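Conserved hypothetical protein (Staphylococcus aureus subsp. aureus, PDB 1TSJ) is of unknown function but belongs to the 3-demethylubiquinone-9 3-methyltransferase family of the glyoxalase clan, with no methyltransferase activity established. Local coordinates at residues L76-K81 with E87-G92; N91-E96 with F123-P128. One frame throughout, in Å; residues are numbered along the deposited sequence.

Contact 1. Residues L76-K81 with E87-G92; sequences LFVTVK and ERLFNG
L89 reaches from helix 83-94 toward V78 and V80 of segment 76-81, and these three aliphatic side chains make the whole contact. The backbones stay well apart, with V80 and L89 the nearest CA pair at 8.8 Å. One branch of the leucine does the touching: CD2 of L89 lies 3.8 Å from CG1 of V78, and the same CD2 lies 4.1 Å from CG2 of V80. In both pairs the side chains point at each other and meet tip to tip. The valines share nearly the same first torsion, yet offer different methyls. V78 presents CG1, anti to its backbone N (chi1 -170°), whereas V80 presents CG2, the methyl opposite its carbonyl carbon, beside the backbone N. These two methyls are themselves 4.2 Å apart (V78 CG1 to V80 CG2), so the leucine methyl lies against both. V78 lies in strand 76-79 and V80 just past its end, while T79 between them turns the other way, toward I3 and P128. F77 likewise belongs to the opposite face of the sheet, where its ring meets F9 in a nearly parallel arrangement. Helix 83-94 lies on the V78/V80 face of the mixed sheet, close to the turn that leads from strand 76-79 into it, in an arrangement consistent with the glyoxalase clan. Away from the contact, N91 ND2 makes a weak hydrogen bond of 3.4 Å to E87 OE2, one turn back. Across the contact no hydrogen bond or charge pair forms, and the buried surface is small, 86 Å² in all. Methyl-to-methyl contacts impose little directional demand, so this one probably contributes through van der Waals packing and the hydrophobic effect.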
loop_
_atom_site.group_PDB
_atom_site.type_symbol
_atom_site.label_atom_id
_atom_site.label_comp_id
_atom_site.label_asym_id
_atom_site.label_seq_id
_atom_site.Cartn_x
_atom_site.Cartn_y
_atom_site.Cartn_z
ATOM N N LEU A 76 1.926 -3.989 -4.371
ATOM C CA LEU A 76 1.184 -4.885 -3.457
ATOM C C LEU A 76 1.605 -4.630 -2.069
ATOM O O LEU A 76 2.714 -4.690 -1.756
ATOM C CB LEU A 76 1.435 -6.371 -3.751
ATOM C CG LEU A 76 0.927 -6.716 -5.159
ATOM C CD1 LEU A 76 1.377 -8.054 -5.548
ATOM C CD2 LEU A 76 -0.519 -6.691 -5.411
ATOM N N PHE A 77 0.667 -4.360 -1.242
ATOM C CA PHE A 77 0.927 -3.864 0.020
ATOM C C PHE A 77 0.554 -5.031 0.926
ATOM O O PHE A 77 -0.632 -5.401 1.136
ATOM C CB PHE A 77 0.121 -2.555 0.295
ATOM C CG PHE A 77 0.220 -2.030 1.721
ATOM C CD1 PHE A 77 1.035 -0.986 2.007
ATOM C CD2 PHE A 77 -0.365 -2.634 2.723
ATOM C CE1 PHE A 77 1.213 -0.579 3.285
ATOM C CE2 PHE A 77 -0.263 -2.139 3.988
ATOM C CZ PHE A 77 0.523 -1.107 4.256
ATOM N N VAL A 78 1.634 -5.587 1.496
ATOM C CA VAL A 78 1.558 -6.701 2.359
ATOM C C VAL A 78 1.687 -6.324 3.865
ATOM O O VAL A 78 2.695 -5.841 4.385
ATOM C CB VAL A 78 2.572 -7.862 1.854
ATOM C CG1 VAL A 78 2.363 -9.204 2.617
ATOM C CG2 VAL A 78 2.549 -8.049 0.331
ATOM N N THR A 79 0.576 -6.547 4.521
ATOM C CA THR A 79 0.494 -6.629 5.950
ATOM C C THR A 79 1.026 -7.964 6.557
ATOM O O THR A 79 0.396 -9.067 6.524
ATOM C CB THR A 79 -0.923 -6.441 6.363
ATOM O OG1 THR A 79 -1.368 -5.153 5.905
ATOM C CG2 THR A 79 -1.007 -6.374 7.883
ATOM N N VAL A 80 2.200 -7.818 7.143
ATOM C CA VAL A 80 3.015 -8.880 7.672
ATOM C C VAL A 80 2.527 -9.191 9.116
ATOM O O VAL A 80 2.045 -8.266 9.844
ATOM C CB VAL A 80 4.495 -8.462 7.486
ATOM C CG1 VAL A 80 5.348 -9.476 8.056
ATOM C CG2 VAL A 80 4.811 -8.358 5.893
ATOM N N LYS A 81 2.543 -10.526 9.430
ATOM C CA LYS A 81 2.119 -11.093 10.801
ATOM C C LYS A 81 3.199 -10.919 11.882
ATOM O O LYS A 81 2.838 -10.829 13.004
ATOM C CB LYS A 81 1.758 -12.626 10.802
ATOM N N GLU A 87 11.074 -11.115 7.637
ATOM C CA GLU A 87 12.357 -11.661 7.235
ATOM C C GLU A 87 12.294 -12.484 6.000
ATOM O O GLU A 87 12.947 -12.202 4.982
ATOM C CB GLU A 87 12.921 -12.538 8.367
ATOM C CG GLU A 87 13.931 -11.825 9.319
ATOM C CD GLU A 87 15.134 -11.190 8.553
ATOM O OE1 GLU A 87 15.087 -9.920 8.094
ATOM O OE2 GLU A 87 16.136 -12.029 8.469
ATOM N N ARG A 88 11.486 -13.519 6.109
ATOM C CA ARG A 88 11.178 -14.377 4.978
ATOM C C ARG A 88 10.751 -13.719 3.642
ATOM O O ARG A 88 11.292 -14.026 2.559
ATOM C CB ARG A 88 10.024 -15.304 5.450
ATOM C CG ARG A 88 10.306 -16.090 6.815
ATOM C CD ARG A 88 9.510 -17.550 6.821
ATOM N NE ARG A 88 9.777 -18.509 7.993
ATOM C CZ ARG A 88 8.899 -18.816 9.040
ATOM N NH1 ARG A 88 7.637 -18.237 9.146
ATOM N NH2 ARG A 88 9.309 -19.683 10.020
ATOM N N LEU A 89 9.738 -12.853 3.678
ATOM C CA LEU A 89 9.248 -12.266 2.448
ATOM C C LEU A 89 10.304 -11.285 1.934
ATOM O O LEU A 89 10.605 -11.238 0.689
ATOM C CB LEU A 89 7.911 -11.549 2.647
ATOM C CG LEU A 89 6.559 -12.125 2.416
ATOM C CD1 LEU A 89 6.594 -13.320 3.051
ATOM C CD2 LEU A 89 5.525 -11.293 3.160
ATOM N N PHE A 90 10.875 -10.525 2.879
ATOM C CA PHE A 90 11.863 -9.557 2.501
ATOM C C PHE A 90 12.992 -10.275 1.733
ATOM O O PHE A 90 13.282 -10.005 0.558
ATOM C CB PHE A 90 12.333 -8.686 3.721
ATOM C CG PHE A 90 13.302 -7.594 3.316
ATOM C CD1 PHE A 90 12.863 -6.412 2.843
ATOM C CD2 PHE A 90 14.676 -7.812 3.349
ATOM C CE1 PHE A 90 13.737 -5.439 2.396
ATOM C CE2 PHE A 90 15.541 -6.854 2.906
ATOM C CZ PHE A 90 15.073 -5.675 2.432
ATOM N N ASN A 91 13.609 -11.230 2.395
ATOM C CA ASN A 91 14.756 -11.923 1.813
ATOM C C ASN A 91 14.367 -12.682 0.519
ATOM O O ASN A 91 15.185 -12.759 -0.359
ATOM C CB ASN A 91 15.285 -12.961 2.831
ATOM C CG ASN A 91 15.805 -12.323 4.175
ATOM O OD1 ASN A 91 16.441 -11.259 4.237
ATOM N ND2 ASN A 91 15.551 -12.999 5.214
ATOM N N GLY A 92 13.136 -13.259 0.442
ATOM C CA GLY A 92 12.587 -13.959 -0.714
ATOM C C GLY A 92 12.446 -13.105 -1.934
ATOM O O GLY A 92 12.879 -13.503 -3.053
#

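Contact 2. Residues N91-E96 with F123-P128; sequences NGLKDE and FQLALP
L93 and F123 are the backbone positions closest to each other, 8.1 Å between CA atoms, where the last turn of helix 83-94 lies over strand 122-127. This is helix-on-sheet packing, consistent with a glyoxalase-type fold: between the two segments the chain forms the strands up to 109-116, the antiparallel neighbour of 122-127. L93 carries the helix side alone and meets two residues that point to the same face of the strand, F123 and L125. Its side chain crosses that of F123 at about a right angle and sets CD1 over one face of the ring, 3.9 Å from the centroid and 26° off the normal, a CH-pi contact. The methyl is displaced toward the rim, and its nearest ring atom is F123 CG, 3.5 Å from L93 CD1. The second branch reaches farther along the ring, with L93 CD2 4.1 Å from F123 CE1. An extended leucine (chi2 172°), with CG opposite its carbonyl carbon, carries the two methyls out to these places. CD1 also approaches the strand two residues on, 4.1 Å from L125 CD2, so it bridges a ring and an aliphatic branch. L125 is buried and also touches M86 and F90 of the same helix. Q124, between the two, turns to the other face, where its NE2 is hydrogen-bonded to S75 OG. Near the helix end, K94 folds back over the last turn: its NZ donates a hydrogen bond of 3.2 Å to N91 OD1, in the carbonyl plane and on a lone pair.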
loop_
_atom_site.group_PDB
_atom_site.type_symbol
_atom_site.label_atom_id
_atom_site.label_comp_id
_atom_site.label_asym_id
_atom_site.label_seq_id
_atom_site.Cartn_x
_atom_site.Cartn_y
_atom_site.Cartn_z
ATOM N N ASN A 91 13.609 -11.230 2.395
ATOM C CA ASN A 91 14.756 -11.923 1.813
ATOM C C ASN A 91 14.367 -12.682 0.519
ATOM O O ASN A 91 15.185 -12.759 -0.359
ATOM C CB ASN A 91 15.285 -12.961 2.831
ATOM C CG ASN A 91 15.805 -12.323 4.175
ATOM O OD1 ASN A 91 16.441 -11.259 4.237
ATOM N ND2 ASN A 91 15.551 -12.999 5.214
ATOM N N GLY A 92 13.136 -13.259 0.442
ATOM C CA GLY A 92 12.587 -13.959 -0.714
ATOM C C GLY A 92 12.446 -13.105 -1.934
ATOM O O GLY A 92 12.879 -13.503 -3.053
ATOM N N LEU A 93 11.907 -11.888 -1.739
ATOM C CA LEU A 93 11.598 -10.994 -2.835
ATOM C C LEU A 93 12.797 -10.124 -3.256
ATOM O O LEU A 93 12.921 -9.699 -4.422
ATOM C CB LEU A 93 10.430 -10.140 -2.379
ATOM C CG LEU A 93 9.138 -10.908 -2.050
ATOM C CD1 LEU A 93 7.976 -9.948 -1.357
ATOM C CD2 LEU A 93 8.732 -11.461 -3.367
ATOM N N LYS A 94 13.678 -9.864 -2.318
ATOM C CA LYS A 94 14.751 -8.946 -2.540
ATOM C C LYS A 94 15.728 -9.514 -3.501
ATOM O O LYS A 94 16.535 -8.783 -4.100
ATOM C CB LYS A 94 15.444 -8.711 -1.225
ATOM C CG LYS A 94 17.038 -8.687 -1.186
ATOM C CD LYS A 94 17.792 -10.034 -0.749
ATOM C CE LYS A 94 17.831 -10.318 0.799
ATOM N NZ LYS A 94 17.029 -9.357 1.691
ATOM N N ASP A 95 15.701 -10.828 -3.675
ATOM C CA ASP A 95 16.572 -11.470 -4.712
ATOM C C ASP A 95 16.588 -10.955 -6.134
ATOM O O ASP A 95 15.571 -10.913 -6.849
ATOM C CB ASP A 95 16.255 -12.958 -4.839
ATOM C CG ASP A 95 17.480 -13.785 -5.297
ATOM O OD1 ASP A 95 17.773 -13.795 -6.511
ATOM O OD2 ASP A 95 18.127 -14.478 -4.472
ATOM N N GLU A 96 17.821 -10.683 -6.557
ATOM C CA GLU A 96 18.088 -10.045 -7.807
ATOM C C GLU A 96 17.097 -8.856 -7.897
ATOM O O GLU A 96 16.848 -8.315 -8.981
ATOM C CB GLU A 96 18.000 -11.042 -8.981
ATOM N N PHE A 123 6.443 -4.808 -3.970
ATOM C CA PHE A 123 5.858 -5.263 -2.715
ATOM C C PHE A 123 6.180 -4.324 -1.613
ATOM O O PHE A 123 7.331 -4.032 -1.392
ATOM C CB PHE A 123 6.466 -6.577 -2.347
ATOM C CG PHE A 123 6.032 -7.672 -3.260
ATOM C CD1 PHE A 123 6.729 -7.906 -4.456
ATOM C CD2 PHE A 123 4.843 -8.418 -2.970
ATOM C CE1 PHE A 123 6.221 -8.841 -5.340
ATOM C CE2 PHE A 123 4.424 -9.317 -3.779
ATOM C CZ PHE A 123 5.082 -9.525 -4.996
ATOM N N GLN A 124 5.157 -3.860 -0.919
ATOM C CA GLN A 124 5.332 -3.153 0.381
ATOM C C GLN A 124 5.027 -4.111 1.460
ATOM O O GLN A 124 3.944 -4.746 1.406
ATOM C CB GLN A 124 4.439 -1.917 0.579
ATOM C CG GLN A 124 4.770 -0.973 -0.531
ATOM C CD GLN A 124 3.984 0.348 -0.467
ATOM O OE1 GLN A 124 4.078 1.084 0.552
ATOM N NE2 GLN A 124 3.166 0.635 -1.536
ATOM N N LEU A 125 6.004 -4.180 2.411
ATOM C CA LEU A 125 5.924 -5.015 3.595
ATOM C C LEU A 125 5.759 -4.221 4.844
ATOM O O LEU A 125 6.644 -3.467 5.189
ATOM C CB LEU A 125 7.144 -5.943 3.698
ATOM C CG LEU A 125 7.672 -6.484 2.335
ATOM C CD1 LEU A 125 8.917 -7.308 2.532
ATOM C CD2 LEU A 125 6.722 -7.350 1.598
ATOM N N ALA A 126 4.641 -4.382 5.516
ATOM C CA ALA A 126 4.340 -3.460 6.546
ATOM C C ALA A 126 4.059 -4.229 7.846
ATOM O O ALA A 126 3.109 -5.027 7.900
ATOM C CB ALA A 126 3.144 -2.583 6.157
ATOM N N LEU A 127 4.855 -4.018 8.904
ATOM C CA LEU A 127 4.567 -4.671 10.170
ATOM C C LEU A 127 3.864 -3.725 11.086
ATOM O O LEU A 127 4.454 -2.787 11.530
ATOM C CB LEU A 127 5.825 -5.025 10.782
ATOM C CG LEU A 127 5.694 -6.171 11.745
ATOM C CD1 LEU A 127 7.136 -6.661 11.883
ATOM C CD2 LEU A 127 5.151 -5.790 13.078
ATOM N N PRO A 128 2.597 -3.917 11.362
ATOM C CA PRO A 128 1.849 -2.935 12.236
ATOM C C PRO A 128 2.356 -2.747 13.732
ATOM O O PRO A 128 2.579 -1.575 14.196
ATOM C CB PRO A 128 0.399 -3.435 12.204
ATOM C CG PRO A 128 0.347 -4.467 11.057
ATOM C CD PRO A 128 1.753 -5.052 10.932
#

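The two contacts are parts of a single helix-sheet interface, their centres only about 4 Å apart. Helix 83-94 supplies both, with L89 of contact 1 and L93 of contact 2 one turn apart, while N91 and G92 lie in both segments. In the sheet that the helix packs on, strands 76-79 and 122-127 are parallel neighbours, joined by bonds such as a probable one from A126 N to V78 O at 2.7 Å. L125 of contact 2 also touches V80 of contact 1, and L76 touches F123, so the two groups adjoin. On the other face, F77 CZ packs 3.6 Å from A126 CB. With the function unknown, neither contact is assigned to a site.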